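Local coordinates for protein VIN1 (Oscarella pearsei, PDB 6BFI) that probably binds actin filaments and may take part in cell-cell adhesion, as a sponge member of the vinculin/alpha-catenin family, at residues 147-152 and 233-238; 196-201 and 239-244; 290-295 and 327-332; 297-302 and 323-328; 774-779 and 790-795. All blocks are in the same frame, centred on the assembly; numbering follows the deposited sequence.

Five contacts, four between helices and one between a loop turn and a helix, illustrate how an all-helical adhesion protein is held together by pairwise packing within one chain. Interactions 1 and 2 are neighbours on helix 224-249, their centres 13 Å apart, and Q201 of interaction 2 lies against V234, K237 and L238 of interaction 1. Interactions 3 and 4 are successive steps along the pair formed by helices 289-306 and 312-338. Their centres are 8 Å apart, they share Q327 and I328, and L329 reaches I299. The centre of interaction 3 is about 51 Å from that of interaction 2. Interaction 5 stands apart from both groups, 38 Å between centres from interaction 2 and 49 Å from interaction 4.

Interaction 1. Residues 147-152 and 233-238; sequences VAKVID and YVIQKL
I235 brings its terminal methyl against A148 and K149, and that one carbon makes every close approach between segments 147-152 and 233-238. CD1 of I235 lies 3.7 Å from CG of K149 and 4.0 Å from CB of A148. The isoleucine reaches this far because CG1 sits beside the backbone N (chi1 -58°) and the chain then runs straight on to CD1. K149, extended beyond CG, crosses obliquely over the same methyl, its CE 4.1 Å from CD1 of I235. It thus serves as a hydrocarbon rod here, while its ammonium group has a long, weak ion pair with D146.

A148 is the buried member of the touching pair on the 3-10 turn. Besides I235 it touches F160 of helix 154-178 and I209 of helix 185-215, so the turn that links helix 102-145 to helix 154-178 closes over three helices at once. The case illustrates how a short connection can be seated on a helical bundle of the vinculin family.

No hydrogen bond joins the two segments. The contact therefore relies on shape and on burial of apolar carbon, to which K149, an exposed residue, lends its aliphatic chain.

Interaction 2. Residues 196-201 and 239-244; sequences GTVREQ and FIAIEE
T197 and V198 meet A241 and I242 in a small, buried, apolar contact between two neighbouring helices, 185-215 and 224-249. The segments run nearly antiparallel, with 154° between their directions and their axes 9.5 Å apart at the closest point. V198 and A241 mark the nearest backbone approach, their CA atoms separated by 6.9 Å.

The small A241 probably helps to set this spacing. Its CB is met by two methyls from the facing helix, CG2 of T197 at 3.8 Å from CB of A241 and CG2 of V198 at 4.1 Å from the same atom. For T197, the torsion that sets CG2 anti to the backbone N (chi1 -71° for OG1) delivers the methyl to A241 and turns the hydroxyl back along its own helix, where OG1 makes a weak hydrogen bond with S193 O. The polar and apolar branches of one side chain are thereby divided between two tasks. V198 also reaches beyond the alanine: its CG2 lies 4.3 Å from CG1 of I242, whose side chain starts off to one side and brings its end nearer.

Neighbouring helices extend the apolar packing. V198 packs on M168 and M172 of helix 154-178, and I242 on C138, Q142 and L145 of helix 102-145. The partly exposed E243 forms a salt bridge with R139 of helix 102-145. Apolar residues facing inward, charged ones at the margin and adjacent helices running in opposite senses are the hallmarks of the antiparallel helical bundles from which vinculin-family proteins are built.

Interaction 3. Residues 290-295 and 327-332; sequences STLDAV and QILKEL
L329 receives V295 and L292 in a contact made wholly of aliphatic carbon, joining helix 289-306 to helix 312-338. The tightest part is the fit of V295 to the forked end of L329. CG1 of V295 stands before both leucine methyls, 3.7 Å from CD1 of L329 and 3.9 Å from CD2 of L329, so a single methyl faces a pair. V295 offers this branch because CG1 is anti to its backbone N (chi1 173°), which directs it across the interface. L329 answers with a less usual bend, chi1 -100° and chi2 53°, that leaves both its methyls turned to the valine. L292 approaches nearer the branch point, its CD2 4.2 Å from CG of L329. These two leucines also mark the nearest backbone approach of the two segments, with 7.5 Å between the CA atom of L292 and that of L329.

The two helices are consecutive in the chain and run in opposite senses, as in the antiparallel helical bundles of the vinculin family. Apolar partners continue the packing past this pair: V295 also touches A278 and L282 of helix 268-283, while L332 and I328 lean on L349 of helix 344-375. L332 rests in addition on I287, in the loop leading into helix 289-306.

No hydrogen bond crosses between the two segments. Backbone amides bond to the carbonyl four residues earlier; V295 N, for example, bonds to T291 O at 2.9 Å. The hydroxyl of the buried T291 is hydrogen-bonded to S288 O.

Interaction 4. Residues 297-302 and 323-328; sequences KCISEG and DELDQI
I299 and L325 mark the closest backbone approach between segments 297-302 and 323-328, whose helices run in opposite senses, with 7.5 Å between their CA atoms. I299 carries the contact. Its CD1 lies between two partners, 3.8 Å from CB of L325 and 3.8 Å from OD1 of D326, and CG1 of I299 follows at 4.1 Å from CB of L325. With CG1 beside the backbone N (chi1 -63°), the CG1-CD1 branch touches both residues. CG2, anti to that N, flanks the carboxylate alone, 4.1 Å from OD2 of D326.

The carboxylate only brushes this hydrocarbon; its charge is met by R303, which forms salt bridges with D326 and D323. Replacing I299 by an alanine would probably open a gap next to CB of L325 and leave the carboxylate of D326 without the carbons that flank it.

L325 also packs on L360 of helix 344-375, and C298 on F275 of helix 268-283. Apolar packing of this kind between consecutive antiparallel helices, shared with further helices at the sides, is consistent with the helical bundles of the vinculin family.

Interaction 5. Residues 774-779 and 790-795; sequences ATVKAT and ADATDM
A792 is the first residue of 790-795 to meet the other helix, pressing its methyl on V776 and K777. CB of A792 lies 4.0 Å from CA of K777 and 4.3 Å from CG1 of V776. So small a side chain lets the backbones come near: the CA atom of K777 is 5.2 Å from that of A792, and the segment axes pass within 8.9 Å at an angle of 149° between their directions. V776 continues onto I116 of helix 102-145, and A792 also touches S780 in the turn between the helices.

T793 comes next and supplies the polar part. Its OG1, placed beside the backbone N (chi1 -62°), receives the ammonium of K777, with NZ 2.5 Å from OG1 of T793, a value short enough to be read with reserve. The same hydroxyl is hydrogen-bonded to D789 O, one turn earlier. K777 gets there through a bend at chi2 (64°), after which its chain runs straight over T793, CE being 3.3 Å from OG1 of T793. NZ also forms a salt bridge with the carboxylate of D789. A methionine in place of K777 would probably leave D789 without its charge partner and T793 OG1 without this donor.

Further along, M795 packs on P2 and V3 near the chain's start. K777 is buried, yet its charge is met by D789 OD1, so this hairpin of helices 763-778 and 786-817 joins an apolar seat to a salt bridge, with the doubtfully short bond to T793 OG1 as a second partner of NZ.

Interaction 1. Residues 147-152 and 233-238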
# COMPACT_ATOMS: atom_id res chain seq x y z
N VAL A 147 -31.55 5.84 14.94
CA VAL A 147 -33.00 5.99 14.94
C VAL A 147 -33.66 5.09 13.89
O VAL A 147 -34.82 4.71 14.05
CB VAL A 147 -33.37 7.48 14.72
CG1 VAL A 147 -34.87 7.67 14.62
CG2 VAL A 147 -32.81 8.33 15.85
N ALA A 148 -32.92 4.71 12.85
CA ALA A 148 -33.50 3.94 11.75
C ALA A 148 -33.98 2.56 12.19
O ALA A 148 -34.77 1.94 11.47
CB ALA A 148 -32.49 3.80 10.62
N LYS A 149 -33.53 2.07 13.35
CA LYS A 149 -33.91 0.72 13.77
C LYS A 149 -35.37 0.63 14.22
O LYS A 149 -35.90 -0.48 14.32
CB LYS A 149 -32.99 0.26 14.90
CG LYS A 149 -31.52 0.31 14.54
CD LYS A 149 -30.66 -0.39 15.57
CE LYS A 149 -29.20 -0.39 15.14
NZ LYS A 149 -28.34 -1.16 16.08
N VAL A 150 -36.03 1.76 14.48
CA VAL A 150 -37.42 1.75 14.93
C VAL A 150 -38.40 2.10 13.81
O VAL A 150 -39.61 2.19 14.06
CB VAL A 150 -37.63 2.70 16.13
CG1 VAL A 150 -38.78 2.22 17.00
CG2 VAL A 150 -36.35 2.81 16.95
N ILE A 151 -37.91 2.28 12.59
CA ILE A 151 -38.78 2.65 11.47
C ILE A 151 -39.57 1.42 11.02
O ILE A 151 -38.99 0.37 10.73
CB ILE A 151 -37.96 3.24 10.31
CG1 ILE A 151 -37.14 4.44 10.80
CG2 ILE A 151 -38.88 3.65 9.17
CD1 ILE A 151 -36.32 5.08 9.70
N ASP A 152 -40.89 1.56 10.95
CA ASP A 152 -41.76 0.49 10.48
C ASP A 152 -42.74 0.92 9.40
O ASP A 152 -43.28 0.04 8.71
CB ASP A 152 -42.56 -0.11 11.65
CG ASP A 152 -41.79 -1.21 12.37
OD1 ASP A 152 -40.57 -1.08 12.54
OD2 ASP A 152 -42.43 -2.21 12.75
N TYR A 233 -26.95 -4.09 9.52
CA TYR A 233 -25.62 -4.23 8.93
C TYR A 233 -25.20 -2.93 8.26
O TYR A 233 -24.06 -2.48 8.42
CB TYR A 233 -25.60 -5.39 7.94
CG TYR A 233 -24.40 -5.40 7.02
CD1 TYR A 233 -23.20 -5.96 7.43
CD2 TYR A 233 -24.47 -4.86 5.75
CE1 TYR A 233 -22.10 -5.98 6.60
CE2 TYR A 233 -23.38 -4.87 4.90
CZ TYR A 233 -22.19 -5.43 5.33
OH TYR A 233 -21.09 -5.45 4.50
N VAL A 234 -26.11 -2.32 7.49
CA VAL A 234 -25.77 -1.05 6.85
C VAL A 234 -25.57 0.04 7.89
O VAL A 234 -24.67 0.89 7.77
CB VAL A 234 -26.83 -0.67 5.81
CG1 VAL A 234 -26.45 0.62 5.11
CG2 VAL A 234 -27.00 -1.80 4.79
N ILE A 235 -26.40 0.04 8.94
CA ILE A 235 -26.24 1.02 10.01
C ILE A 235 -24.87 0.87 10.67
O ILE A 235 -24.22 1.87 11.01
CB ILE A 235 -27.37 0.88 11.04
CG1 ILE A 235 -28.73 1.07 10.37
CG2 ILE A 235 -27.20 1.89 12.17
CD1 ILE A 235 -29.91 0.84 11.30
N GLN A 236 -24.42 -0.37 10.86
CA GLN A 236 -23.12 -0.58 11.50
C GLN A 236 -21.98 -0.19 10.57
O GLN A 236 -20.96 0.34 11.03
CB GLN A 236 -22.98 -2.03 11.96
CG GLN A 236 -23.10 -2.21 13.47
CD GLN A 236 -22.00 -1.50 14.24
OE1 GLN A 236 -20.94 -1.19 13.70
NE2 GLN A 236 -22.25 -1.23 15.52
N LYS A 237 -22.12 -0.46 9.27
CA LYS A 237 -21.09 -0.03 8.33
C LYS A 237 -20.95 1.49 8.33
O LYS A 237 -19.83 2.02 8.38
CB LYS A 237 -21.40 -0.55 6.93
CG LYS A 237 -20.38 -0.13 5.88
CD LYS A 237 -20.61 -0.80 4.53
CE LYS A 237 -20.21 -2.26 4.55
NZ LYS A 237 -20.31 -2.89 3.19
N LEU A 238 -22.08 2.20 8.30
CA LEU A 238 -22.03 3.66 8.39
C LEU A 238 -21.42 4.11 9.72
O LEU A 238 -20.57 5.02 9.74
CB LEU A 238 -23.43 4.24 8.22
CG LEU A 238 -23.96 4.35 6.79
CD1 LEU A 238 -25.46 4.62 6.80
CD2 LEU A 238 -23.22 5.45 6.04

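Interaction 2. Residues 196-201 and 239-244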
# COMPACT_ATOMS: atom_id res chain seq x y z
N GLY A 196 -16.41 8.08 0.59
CA GLY A 196 -17.02 7.24 -0.42
C GLY A 196 -17.91 6.17 0.18
O GLY A 196 -19.02 5.92 -0.31
N THR A 197 -17.46 5.54 1.27
CA THR A 197 -18.27 4.52 1.93
C THR A 197 -19.62 5.08 2.37
O THR A 197 -20.67 4.49 2.09
CB THR A 197 -17.51 3.94 3.13
OG1 THR A 197 -16.43 3.13 2.66
CG2 THR A 197 -18.44 3.09 3.98
N VAL A 198 -19.61 6.23 3.05
CA VAL A 198 -20.87 6.81 3.51
C VAL A 198 -21.77 7.15 2.33
O VAL A 198 -22.97 6.82 2.32
CB VAL A 198 -20.59 8.05 4.38
CG1 VAL A 198 -21.89 8.70 4.81
CG2 VAL A 198 -19.76 7.67 5.60
N ARG A 199 -21.21 7.78 1.30
CA ARG A 199 -22.01 8.22 0.16
C ARG A 199 -22.65 7.04 -0.57
O ARG A 199 -23.79 7.14 -1.04
CB ARG A 199 -21.15 9.04 -0.80
CG ARG A 199 -21.53 10.51 -0.88
CD ARG A 199 -20.76 11.24 -1.97
NE ARG A 199 -19.43 11.67 -1.55
CZ ARG A 199 -19.14 12.89 -1.13
NH1 ARG A 199 -20.08 13.82 -1.08
NH2 ARG A 199 -17.90 13.19 -0.77
N GLU A 200 -21.94 5.91 -0.66
CA GLU A 200 -22.52 4.74 -1.30
C GLU A 200 -23.46 3.98 -0.37
O GLU A 200 -24.32 3.23 -0.86
CB GLU A 200 -21.43 3.80 -1.83
CG GLU A 200 -20.54 3.17 -0.77
CD GLU A 200 -19.48 2.26 -1.37
OE1 GLU A 200 -19.75 1.05 -1.51
OE2 GLU A 200 -18.39 2.76 -1.72
N GLN A 201 -23.34 4.16 0.95
CA GLN A 201 -24.15 3.39 1.89
C GLN A 201 -25.48 4.05 2.25
O GLN A 201 -26.37 3.35 2.73
CB GLN A 201 -23.36 3.11 3.17
CG GLN A 201 -22.29 2.05 3.02
CD GLN A 201 -22.82 0.76 2.42
OE1 GLN A 201 -23.67 0.09 3.02
NE2 GLN A 201 -22.33 0.41 1.24
N PHE A 239 -21.83 3.48 10.82
CA PHE A 239 -21.31 3.83 12.14
C PHE A 239 -19.79 3.70 12.19
O PHE A 239 -19.09 4.59 12.68
CB PHE A 239 -21.96 2.95 13.20
CG PHE A 239 -21.56 3.27 14.61
CD1 PHE A 239 -22.31 4.16 15.37
CD2 PHE A 239 -20.45 2.68 15.18
CE1 PHE A 239 -21.94 4.46 16.66
CE2 PHE A 239 -20.08 2.98 16.48
CZ PHE A 239 -20.82 3.87 17.22
N ILE A 240 -19.27 2.58 11.67
CA ILE A 240 -17.84 2.32 11.71
C ILE A 240 -17.09 3.31 10.82
O ILE A 240 -16.06 3.87 11.22
CB ILE A 240 -17.56 0.86 11.31
CG1 ILE A 240 -17.94 -0.08 12.46
CG2 ILE A 240 -16.10 0.67 10.90
CD1 ILE A 240 -17.92 -1.54 12.09
N ALA A 241 -17.60 3.55 9.61
CA ALA A 241 -16.96 4.53 8.73
C ALA A 241 -16.88 5.90 9.39
O ALA A 241 -15.85 6.57 9.32
CB ALA A 241 -17.71 4.62 7.40
N ILE A 242 -17.96 6.33 10.04
CA ILE A 242 -17.95 7.64 10.69
C ILE A 242 -16.99 7.63 11.88
O ILE A 242 -16.32 8.64 12.15
CB ILE A 242 -19.37 8.05 11.10
CG1 ILE A 242 -20.24 8.24 9.86
CG2 ILE A 242 -19.35 9.33 11.93
CD1 ILE A 242 -21.67 8.68 10.17
N GLU A 243 -16.91 6.51 12.60
CA GLU A 243 -15.91 6.39 13.67
C GLU A 243 -14.51 6.61 13.12
O GLU A 243 -13.71 7.34 13.72
CB GLU A 243 -16.01 5.01 14.33
CG GLU A 243 -17.06 4.90 15.42
CD GLU A 243 -16.69 5.68 16.66
OE1 GLU A 243 -15.55 5.51 17.15
OE2 GLU A 243 -17.53 6.46 17.15
N GLU A 244 -14.19 5.98 11.99
CA GLU A 244 -12.86 6.12 11.42
C GLU A 244 -12.61 7.55 10.94
O GLU A 244 -11.51 8.07 11.10
CB GLU A 244 -12.66 5.12 10.28
CG GLU A 244 -11.23 5.05 9.75
CD GLU A 244 -10.26 4.42 10.74
OE1 GLU A 244 -10.72 3.88 11.77
OE2 GLU A 244 -9.04 4.46 10.49

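Interaction 3. Residues 290-295 and 327-332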
# COMPACT_ATOMS: atom_id res chain seq x y z
N SER A 290 24.58 -18.56 7.62
CA SER A 290 23.54 -17.58 7.33
C SER A 290 22.82 -17.91 6.03
O SER A 290 21.58 -17.98 5.99
CB SER A 290 24.15 -16.18 7.26
OG SER A 290 25.26 -16.06 8.15
N THR A 291 23.58 -18.11 4.96
CA THR A 291 22.98 -18.40 3.66
C THR A 291 22.16 -19.68 3.70
O THR A 291 21.04 -19.72 3.18
CB THR A 291 24.06 -18.49 2.59
OG1 THR A 291 24.92 -19.60 2.86
CG2 THR A 291 24.89 -17.21 2.57
N LEU A 292 22.69 -20.73 4.33
CA LEU A 292 21.93 -21.98 4.43
C LEU A 292 20.68 -21.82 5.27
O LEU A 292 19.66 -22.46 4.99
CB LEU A 292 22.82 -23.09 4.99
CG LEU A 292 23.99 -23.51 4.10
CD1 LEU A 292 24.61 -24.81 4.59
CD2 LEU A 292 23.56 -23.63 2.64
N ASP A 293 20.72 -20.97 6.30
CA ASP A 293 19.51 -20.69 7.07
C ASP A 293 18.45 -20.03 6.19
O ASP A 293 17.28 -20.41 6.22
CB ASP A 293 19.84 -19.81 8.28
CG ASP A 293 20.56 -20.58 9.38
OD1 ASP A 293 20.39 -21.81 9.45
OD2 ASP A 293 21.29 -19.94 10.17
N ALA A 294 18.86 -19.03 5.39
CA ALA A 294 17.92 -18.40 4.47
C ALA A 294 17.36 -19.40 3.47
O ALA A 294 16.16 -19.39 3.17
CB ALA A 294 18.60 -17.24 3.75
N VAL A 295 18.22 -20.29 2.95
CA VAL A 295 17.76 -21.32 2.02
C VAL A 295 16.72 -22.21 2.68
O VAL A 295 15.70 -22.57 2.07
CB VAL A 295 18.95 -22.13 1.49
CG1 VAL A 295 18.47 -23.31 0.67
CG2 VAL A 295 19.88 -21.25 0.67
N GLN A 327 18.36 -32.24 0.31
CA GLN A 327 19.44 -33.19 0.04
C GLN A 327 20.70 -32.47 -0.42
O GLN A 327 21.81 -32.78 0.05
CB GLN A 327 18.99 -34.21 -1.01
CG GLN A 327 19.99 -35.32 -1.27
CD GLN A 327 20.18 -36.23 -0.07
OE1 GLN A 327 19.31 -36.31 0.80
NE2 GLN A 327 21.32 -36.91 -0.01
N ILE A 328 20.56 -31.50 -1.33
CA ILE A 328 21.71 -30.71 -1.76
C ILE A 328 22.35 -30.00 -0.57
O ILE A 328 23.58 -29.89 -0.49
CB ILE A 328 21.30 -29.72 -2.86
CG1 ILE A 328 20.87 -30.47 -4.13
CG2 ILE A 328 22.44 -28.77 -3.18
CD1 ILE A 328 20.59 -29.56 -5.31
N LEU A 329 21.53 -29.53 0.37
CA LEU A 329 22.08 -28.86 1.55
C LEU A 329 22.88 -29.83 2.41
O LEU A 329 23.97 -29.48 2.89
CB LEU A 329 20.95 -28.23 2.36
CG LEU A 329 20.75 -26.72 2.16
CD1 LEU A 329 20.59 -26.39 0.69
CD2 LEU A 329 19.56 -26.23 2.97
N LYS A 330 22.37 -31.04 2.61
CA LYS A 330 23.12 -32.04 3.36
C LYS A 330 24.44 -32.36 2.68
O LYS A 330 25.48 -32.50 3.35
CB LYS A 330 22.28 -33.31 3.53
CG LYS A 330 20.96 -33.07 4.25
CD LYS A 330 19.91 -34.09 3.83
CE LYS A 330 18.53 -33.70 4.35
NZ LYS A 330 17.46 -34.60 3.82
N GLU A 331 24.43 -32.46 1.35
CA GLU A 331 25.67 -32.72 0.62
C GLU A 331 26.66 -31.57 0.78
O GLU A 331 27.87 -31.80 0.96
CB GLU A 331 25.36 -32.96 -0.86
CG GLU A 331 24.61 -34.25 -1.13
CD GLU A 331 24.23 -34.42 -2.59
OE1 GLU A 331 23.57 -33.52 -3.15
OE2 GLU A 331 24.61 -35.46 -3.18
N LEU A 332 26.18 -30.33 0.73
CA LEU A 332 27.06 -29.18 0.92
C LEU A 332 27.65 -29.16 2.32
O LEU A 332 28.84 -28.84 2.50
CB LEU A 332 26.31 -27.88 0.63
CG LEU A 332 26.23 -27.46 -0.83
CD1 LEU A 332 25.35 -26.23 -0.98
CD2 LEU A 332 27.62 -27.20 -1.39

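Interaction 4. Residues 297-302 and 323-328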
# COMPACT_ATOMS: atom_id res chain seq x y z
N LYS A 297 14.73 -21.39 5.11
CA LYS A 297 13.49 -20.62 5.18
C LYS A 297 12.76 -20.64 3.84
O LYS A 297 11.52 -20.74 3.81
CB LYS A 297 13.79 -19.18 5.60
CG LYS A 297 14.39 -19.04 6.98
CD LYS A 297 14.35 -17.59 7.45
CE LYS A 297 15.21 -17.38 8.69
NZ LYS A 297 14.86 -18.33 9.79
N CYS A 298 13.50 -20.56 2.73
CA CYS A 298 12.86 -20.64 1.42
C CYS A 298 12.22 -22.00 1.20
O CYS A 298 11.14 -22.10 0.59
CB CYS A 298 13.87 -20.33 0.33
SG CYS A 298 14.48 -18.63 0.35
N ILE A 299 12.86 -23.07 1.69
CA ILE A 299 12.25 -24.40 1.61
C ILE A 299 10.97 -24.44 2.43
O ILE A 299 9.96 -25.01 1.99
CB ILE A 299 13.26 -25.47 2.07
CG1 ILE A 299 14.48 -25.49 1.14
CG2 ILE A 299 12.60 -26.84 2.12
CD1 ILE A 299 15.56 -26.46 1.57
N SER A 300 10.98 -23.83 3.62
CA SER A 300 9.77 -23.78 4.43
C SER A 300 8.65 -23.04 3.72
O SER A 300 7.48 -23.43 3.81
CB SER A 300 10.07 -23.13 5.78
OG SER A 300 10.68 -24.05 6.67
N GLU A 301 8.98 -21.95 3.02
CA GLU A 301 7.96 -21.25 2.25
C GLU A 301 7.43 -22.12 1.11
O GLU A 301 6.23 -22.13 0.84
CB GLU A 301 8.52 -19.93 1.71
CG GLU A 301 7.64 -19.23 0.68
CD GLU A 301 6.38 -18.60 1.28
OE1 GLU A 301 6.16 -18.73 2.50
OE2 GLU A 301 5.62 -17.97 0.52
N GLY A 302 8.32 -22.87 0.46
CA GLY A 302 7.88 -23.77 -0.59
C GLY A 302 6.91 -24.83 -0.09
O GLY A 302 5.90 -25.10 -0.73
N ASP A 323 12.50 -31.34 -0.93
CA ASP A 323 13.36 -32.41 -0.44
C ASP A 323 14.64 -32.53 -1.26
O ASP A 323 15.69 -32.89 -0.72
CB ASP A 323 12.60 -33.74 -0.44
CG ASP A 323 11.71 -33.89 0.78
OD1 ASP A 323 12.06 -33.34 1.84
OD2 ASP A 323 10.67 -34.57 0.67
N GLU A 324 14.57 -32.23 -2.56
CA GLU A 324 15.79 -32.19 -3.37
C GLU A 324 16.74 -31.12 -2.85
O GLU A 324 17.95 -31.36 -2.70
CB GLU A 324 15.45 -31.94 -4.84
CG GLU A 324 16.66 -31.91 -5.75
CD GLU A 324 16.29 -31.66 -7.21
OE1 GLU A 324 15.43 -30.80 -7.46
OE2 GLU A 324 16.86 -32.34 -8.09
N LEU A 325 16.21 -29.93 -2.56
CA LEU A 325 17.05 -28.86 -2.03
C LEU A 325 17.63 -29.22 -0.67
O LEU A 325 18.79 -28.92 -0.38
CB LEU A 325 16.25 -27.56 -1.96
CG LEU A 325 16.38 -26.66 -3.18
CD1 LEU A 325 15.24 -25.66 -3.25
CD2 LEU A 325 17.72 -25.94 -3.16
N ASP A 326 16.83 -29.88 0.18
CA ASP A 326 17.36 -30.33 1.47
C ASP A 326 18.50 -31.33 1.28
O ASP A 326 19.51 -31.27 2.00
CB ASP A 326 16.24 -30.95 2.31
CG ASP A 326 15.75 -30.03 3.40
OD1 ASP A 326 16.57 -29.27 3.96
OD2 ASP A 326 14.53 -30.05 3.70
N GLN A 327 18.36 -32.24 0.31
CA GLN A 327 19.44 -33.19 0.04
C GLN A 327 20.70 -32.47 -0.42
O GLN A 327 21.81 -32.78 0.05
CB GLN A 327 18.99 -34.21 -1.01
CG GLN A 327 19.99 -35.32 -1.27
CD GLN A 327 20.18 -36.23 -0.07
OE1 GLN A 327 19.31 -36.31 0.80
NE2 GLN A 327 21.32 -36.91 -0.01
N ILE A 328 20.56 -31.50 -1.33
CA ILE A 328 21.71 -30.71 -1.76
C ILE A 328 22.35 -30.00 -0.57
O ILE A 328 23.58 -29.89 -0.49
CB ILE A 328 21.30 -29.72 -2.86
CG1 ILE A 328 20.87 -30.47 -4.13
CG2 ILE A 328 22.44 -28.77 -3.18
CD1 ILE A 328 20.59 -29.56 -5.31

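Interaction 5. Residues 774-779 and 790-795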
# COMPACT_ATOMS: atom_id res chain seq x y z
N ALA A 774 15.28 19.33 13.20
CA ALA A 774 16.69 19.53 13.52
C ALA A 774 16.94 20.94 14.04
O ALA A 774 17.76 21.14 14.95
CB ALA A 774 17.55 19.25 12.30
N THR A 775 16.25 21.94 13.47
CA THR A 775 16.38 23.30 13.99
C THR A 775 15.84 23.39 15.42
O THR A 775 16.40 24.11 16.25
CB THR A 775 15.65 24.29 13.08
OG1 THR A 775 16.19 24.20 11.76
CG2 THR A 775 15.82 25.71 13.59
N VAL A 776 14.77 22.65 15.72
CA VAL A 776 14.24 22.64 17.08
C VAL A 776 15.19 21.94 18.03
O VAL A 776 15.42 22.39 19.16
CB VAL A 776 12.84 22.00 17.09
CG1 VAL A 776 12.32 21.85 18.52
CG2 VAL A 776 11.87 22.82 16.27
N LYS A 777 15.78 20.82 17.59
CA LYS A 777 16.71 20.08 18.44
C LYS A 777 17.97 20.89 18.73
O LYS A 777 18.50 20.86 19.84
CB LYS A 777 17.08 18.75 17.77
CG LYS A 777 18.24 18.01 18.42
CD LYS A 777 17.92 17.59 19.84
CE LYS A 777 19.11 16.89 20.48
NZ LYS A 777 18.82 16.46 21.87
N ALA A 778 18.45 21.64 17.73
CA ALA A 778 19.67 22.42 17.92
C ALA A 778 19.48 23.53 18.96
O ALA A 778 20.43 23.89 19.66
CB ALA A 778 20.12 23.02 16.59
N THR A 779 18.27 24.08 19.06
CA THR A 779 17.99 25.16 20.00
C THR A 779 17.60 24.66 21.38
O THR A 779 17.23 25.47 22.24
CB THR A 779 16.89 26.06 19.44
OG1 THR A 779 15.70 25.30 19.24
CG2 THR A 779 17.33 26.67 18.12
N ALA A 790 14.23 15.94 25.23
CA ALA A 790 13.82 14.55 25.04
C ALA A 790 12.86 14.42 23.87
O ALA A 790 13.07 13.61 22.96
CB ALA A 790 13.20 14.01 26.32
N ASP A 791 11.79 15.22 23.88
CA ASP A 791 10.81 15.15 22.79
C ASP A 791 11.43 15.57 21.46
O ASP A 791 11.15 14.96 20.42
CB ASP A 791 9.59 16.00 23.12
CG ASP A 791 8.87 15.53 24.37
OD1 ASP A 791 9.12 14.38 24.80
OD2 ASP A 791 8.04 16.29 24.91
N ALA A 792 12.26 16.61 21.48
CA ALA A 792 12.94 17.03 20.25
C ALA A 792 13.82 15.91 19.71
O ALA A 792 13.81 15.64 18.50
CB ALA A 792 13.77 18.29 20.52
N THR A 793 14.57 15.25 20.58
CA THR A 793 15.39 14.12 20.16
C THR A 793 14.55 13.01 19.56
O THR A 793 14.84 12.52 18.46
CB THR A 793 16.21 13.60 21.35
OG1 THR A 793 17.08 14.63 21.83
CG2 THR A 793 17.03 12.39 20.93
N ASP A 794 13.48 12.61 20.25
CA ASP A 794 12.68 11.48 19.79
C ASP A 794 11.99 11.78 18.46
O ASP A 794 11.91 10.91 17.59
CB ASP A 794 11.64 11.10 20.85
CG ASP A 794 12.28 10.74 22.18
OD1 ASP A 794 13.50 10.47 22.20
OD2 ASP A 794 11.56 10.71 23.20
N MET A 795 11.50 13.01 18.29
CA MET A 795 10.88 13.36 17.01
C MET A 795 11.92 13.40 15.90
O MET A 795 11.65 12.93 14.78
CB MET A 795 10.17 14.71 17.14
CG MET A 795 8.99 14.68 18.10
SD MET A 795 8.25 16.30 18.37
CE MET A 795 7.54 16.63 16.76